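Side-chain contacts in DUF3845 domain-containing protein (Bacteroides thetaiotaomicron VPI-5482, PDB 3GF6), which is of unknown function but is a bacterial lipoprotein with an all-beta fold built from two antiparallel sheets: residues Asn93-Ser96 against Glu97-Val100; Pro144-Pro147 against Ala148-Pro151. All blocks are in the same frame, centred on the assembly; numbering follows the deposited sequence.

Contact 1: residues Asn93-Ser96 against Glu97-Val100; sequences NYPS and ESQV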
loop_
_atom_site.group_PDB
_atom_site.type_symbol
_atom_site.label_atom_id
_atom_site.label_comp_id
_atom_site.label_asym_id
_atom_site.label_seq_id
_atom_site.Cartn_x
_atom_site.Cartn_y
_atom_site.Cartn_z
ATOM N N ASN A 93 -5.118 -0.502 -14.721
ATOM C CA ASN A 93 -4.091 -1.525 -14.503
ATOM C C ASN A 93 -2.683 -0.915 -14.473
ATOM O O ASN A 93 -2.476 0.224 -14.884
ATOM C CB ASN A 93 -4.141 -2.591 -15.587
ATOM C CG ASN A 93 -5.356 -3.493 -15.463
ATOM O OD1 ASN A 93 -5.598 -4.098 -14.406
ATOM N ND2 ASN A 93 -6.097 -3.626 -16.556
ATOM N N TYR A 94 -1.736 -1.693 -13.937
ATOM C CA TYR A 94 -0.344 -1.284 -13.836
ATOM C C TYR A 94 0.523 -2.168 -14.724
ATOM O O TYR A 94 0.204 -3.325 -14.967
ATOM C CB TYR A 94 0.114 -1.285 -12.340
ATOM C CG TYR A 94 -0.571 -0.144 -11.598
ATOM C CD1 TYR A 94 -0.048 1.131 -11.622
ATOM C CD2 TYR A 94 -1.844 -0.318 -11.032
ATOM C CE1 TYR A 94 -0.727 2.212 -11.030
ATOM C CE2 TYR A 94 -2.531 0.729 -10.451
ATOM C CZ TYR A 94 -1.973 2.006 -10.451
ATOM O OH TYR A 94 -2.680 3.019 -9.881
ATOM N N PRO A 95 1.611 -1.610 -15.254
ATOM C CA PRO A 95 2.531 -2.427 -16.034
ATOM C C PRO A 95 3.081 -3.583 -15.197
ATOM O O PRO A 95 3.326 -3.426 -13.994
ATOM C CB PRO A 95 3.668 -1.446 -16.398
ATOM C CG PRO A 95 3.481 -0.276 -15.598
ATOM C CD PRO A 95 2.084 -0.243 -15.070
ATOM N N SER A 96 3.292 -4.729 -15.832
ATOM C CA SER A 96 3.810 -5.917 -15.138
ATOM C C SER A 96 5.108 -5.655 -14.358
ATOM O O SER A 96 5.292 -6.121 -13.216
ATOM C CB SER A 96 4.009 -7.065 -16.132
ATOM O OG SER A 96 5.035 -6.763 -17.068
ATOM N N GLU A 97 6.006 -4.880 -14.964
ATOM C CA GLU A 97 7.253 -4.519 -14.328
ATOM C C GLU A 97 7.080 -3.682 -13.044
ATOM O O GLU A 97 7.979 -3.673 -12.220
ATOM C CB GLU A 97 8.187 -3.774 -15.299
ATOM C CG GLU A 97 8.500 -4.542 -16.571
ATOM C CD GLU A 97 7.462 -4.357 -17.673
ATOM O OE1 GLU A 97 6.412 -3.726 -17.419
ATOM O OE2 GLU A 97 7.727 -4.799 -18.832
ATOM N N SER A 98 5.932 -3.023 -12.845
ATOM C CA SER A 98 5.703 -2.297 -11.600
ATOM C C SER A 98 4.978 -3.096 -10.533
ATOM O O SER A 98 4.825 -2.598 -9.415
ATOM C CB SER A 98 4.972 -0.994 -11.850
ATOM O OG SER A 98 5.803 -0.166 -12.618
ATOM N N GLN A 99 4.530 -4.313 -10.869
ATOM C CA GLN A 99 3.747 -5.135 -9.901
ATOM C C GLN A 99 4.713 -5.917 -9.011
ATOM O O GLN A 99 5.036 -7.096 -9.253
ATOM C CB GLN A 99 2.733 -6.023 -10.622
ATOM C CG GLN A 99 1.721 -5.232 -11.474
ATOM C CD GLN A 99 0.590 -6.083 -12.027
ATOM O OE1 GLN A 99 0.240 -7.121 -11.451
ATOM N NE2 GLN A 99 -0.023 -5.620 -13.138
ATOM N N VAL A 100 5.232 -5.214 -8.024
ATOM C CA VAL A 100 6.423 -5.652 -7.300
ATOM C C VAL A 100 6.077 -5.971 -5.845
ATOM O O VAL A 100 5.602 -5.137 -5.121
ATOM C CB VAL A 100 7.519 -4.585 -7.356
ATOM C CG1 VAL A 100 8.734 -5.026 -6.498
ATOM C CG2 VAL A 100 7.920 -4.337 -8.831
HETATM O O HOH W 1 5.097 -8.733 -12.241
#
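Ser-98 and Gln-99 turn their backbone N-H groups back to Pro-95 O and Ser-96 O, two successive i to i+3 bonds that wind the chain into a short 3-10 turn in the loop between strands 82-85 and 103-104. The bond from Ser-98 N to Pro-95 O is 2.9 Å long, that from Gln-99 N to Ser-96 O 3.1 Å, and in both the donor stands well above the carbonyl plane. Gln-99, itself the centre of an inverse gamma turn, adds a side-chain bond to the carbonyl just before Pro-95: its NE2 reaches Tyr-94 O at 2.9 Å with an N-H...O angle of 153°. CG lies beside the backbone N (chi1 -59°) and the chain runs extended beyond it, which carries the amide past Pro-95 O to the Tyr-94 carbonyl. That oxygen lies in the amide plane of Gln-99, whereas the amide nitrogen stands above the peptide carbonyl plane. On the other flank of the turn, Ser-98 OG, in one of its two conformers, lies 3.8 Å from Pro-95 CG. Glu-97 bends at chi2 (86°) and folds its carboxylate back, bringing OE1 to 3.7 Å from Pro-95 CB. The ring of Tyr-94 leads away from the turn and packs on Thr-58 and Met-60 of strand 56-62. A water donates to Ser-96 O at 2.8 Å and, weakly, to Gln-99 O. Three successive carbonyls, from Tyr-94 to Ser-96, thus each accept an N-H, so this surface turn is held mainly by polar bonds, with one buried aromatic ring tying it to the sheet.

Contact 2: residues Pro144-Pro147 against Ala148-Pro151; sequences PYPP and ANFP
Phe-150 lays its ring against Pro-144, and this is the tight part of the contact: Pro-144 CB sits 3.6 Å from the ring centroid and 6° off the ring normal, a CH-pi contact almost squarely over one face. CG of Phe-150 lies beside the backbone N (chi1 -70°), turning the ring back toward Pro-144 at the start of the segment. The ring edge meets carbonyl oxygen, with Pro-146 O near the ring plane and 3.3 Å from Phe-150 CD1. Pro-146 O also accepts the N-H of Asn-149 N at 3.0 Å, and Phe-150 N bonds to Pro-147 O, also at 3.0 Å, closing the turn. Pro-144 and Pro-147 are buried, and both reach Val-153 and Gln-137 on the two strands that the loop connects. The outer side is looser. There Asn-149 passes its ND2 across the exposed ring of Pro-146, 3.8 Å from CD, and Ala-148 adds little beyond its backbone. Tyr-145 points the other way, with Pro-146 CB over one face of its ring across the cis peptide bond and its OH bonded to Pro-9 O. An alanine in place of Phe-150 would keep the backbone bonds but would probably leave Pro-144 without its aromatic cover and open a gap beside it. A proline C-H against the pi face and a carbonyl oxygen at the positively polarised ring edge are complementary contacts, consistent with the ring being fixed from two directions while the two backbone bonds set the turn beside it.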
loop_
_atom_site.group_PDB
_atom_site.type_symbol
_atom_site.label_atom_id
_atom_site.label_comp_id
_atom_site.label_asym_id
_atom_site.label_seq_id
_atom_site.Cartn_x
_atom_site.Cartn_y
_atom_site.Cartn_z
ATOM N N PRO A 144 -5.985 -7.285 -6.993
ATOM C CA PRO A 144 -7.122 -8.141 -7.342
ATOM C C PRO A 144 -8.415 -7.354 -7.160
ATOM O O PRO A 144 -8.543 -6.601 -6.196
ATOM C CB PRO A 144 -7.044 -9.269 -6.305
ATOM C CG PRO A 144 -6.403 -8.605 -5.089
ATOM C CD PRO A 144 -5.366 -7.677 -5.707
ATOM N N TYR A 145 -9.373 -7.521 -8.064
ATOM C CA TYR A 145 -10.564 -6.681 -8.016
ATOM C C TYR A 145 -11.828 -7.458 -8.333
ATOM O O TYR A 145 -11.890 -8.189 -9.323
ATOM C CB TYR A 145 -10.452 -5.518 -8.991
ATOM C CG TYR A 145 -11.474 -4.459 -8.694
ATOM C CD1 TYR A 145 -12.712 -4.432 -9.335
ATOM C CD2 TYR A 145 -11.224 -3.513 -7.719
ATOM C CE1 TYR A 145 -13.664 -3.439 -9.031
ATOM C CE2 TYR A 145 -12.174 -2.530 -7.402
ATOM C CZ TYR A 145 -13.386 -2.505 -8.063
ATOM O OH TYR A 145 -14.302 -1.530 -7.747
ATOM N N PRO A 146 -12.869 -7.275 -7.510
ATOM C CA PRO A 146 -12.963 -6.464 -6.297
ATOM C C PRO A 146 -12.285 -7.189 -5.129
ATOM O O PRO A 146 -12.435 -8.396 -4.983
ATOM C CB PRO A 146 -14.469 -6.319 -6.072
ATOM C CG PRO A 146 -15.139 -7.060 -7.175
ATOM C CD PRO A 146 -14.147 -7.933 -7.821
ATOM N N PRO A 147 -11.488 -6.470 -4.328
ATOM C CA PRO A 147 -10.645 -7.166 -3.355
ATOM C C PRO A 147 -11.414 -8.017 -2.331
ATOM O O PRO A 147 -10.937 -9.107 -1.908
ATOM C CB PRO A 147 -9.871 -6.033 -2.668
ATOM C CG PRO A 147 -10.396 -4.750 -3.180
ATOM C CD PRO A 147 -11.328 -5.003 -4.314
ATOM N N ALA A 148 -12.617 -7.587 -1.972
ATOM C CA ALA A 148 -13.422 -8.362 -1.027
ATOM C C ALA A 148 -13.709 -9.788 -1.491
ATOM O O ALA A 148 -13.933 -10.653 -0.645
ATOM C CB ALA A 148 -14.739 -7.620 -0.698
ATOM N N ASN A 149 -13.668 -10.047 -2.804
ATOM C CA ASN A 149 -13.950 -11.362 -3.378
ATOM C C ASN A 149 -12.764 -12.331 -3.374
ATOM O O ASN A 149 -12.910 -13.454 -3.841
ATOM C CB ASN A 149 -14.467 -11.238 -4.818
ATOM C CG ASN A 149 -15.856 -10.567 -4.916
ATOM O OD1 ASN A 149 -16.421 -10.082 -3.921
ATOM N ND2 ASN A 149 -16.389 -10.517 -6.124
ATOM N N PHE A 150 -11.591 -11.903 -2.902
ATOM C CA PHE A 150 -10.388 -12.740 -2.969
ATOM C C PHE A 150 -9.891 -13.100 -1.564
ATOM O O PHE A 150 -9.551 -12.210 -0.784
ATOM C CB PHE A 150 -9.263 -12.012 -3.709
ATOM C CG PHE A 150 -9.495 -11.844 -5.169
ATOM C CD1 PHE A 150 -10.352 -10.848 -5.645
ATOM C CD2 PHE A 150 -8.836 -12.650 -6.090
ATOM C CE1 PHE A 150 -10.572 -10.670 -7.015
ATOM C CE2 PHE A 150 -9.044 -12.485 -7.463
ATOM C CZ PHE A 150 -9.908 -11.490 -7.928
ATOM N N PRO A 151 -9.780 -14.397 -1.255
ATOM C CA PRO A 151 -9.090 -14.812 -0.008
ATOM C C PRO A 151 -7.601 -14.429 -0.013
ATOM O O PRO A 151 -6.978 -14.363 1.037
ATOM C CB PRO A 151 -9.227 -16.334 0.005
ATOM C CG PRO A 151 -9.695 -16.719 -1.360
ATOM C CD PRO A 151 -10.207 -15.536 -2.088
#

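Both contacts are 3-10 turns in loops, each begun by a proline-containing segment and closed by two successive backbone bonds, and their centres are about 18 Å apart. Contact 1 is a surface contact, whereas contact 2 is partly buried. They do not touch, yet both belong to loops of the same antiparallel sheet: 93-100 precedes strand 103-104 and reaches strand 56-62, whereas 144-151 joins strands 129-139 and 153-158. The N-terminal segment approaches both, since Tyr-8 bonds to Asn-93 and meets the ring of Tyr-145. Their chemistry differs: contact 1 adds a glutamine amide and a water to its backbone bonds, contact 2 an aromatic ring packed on proline.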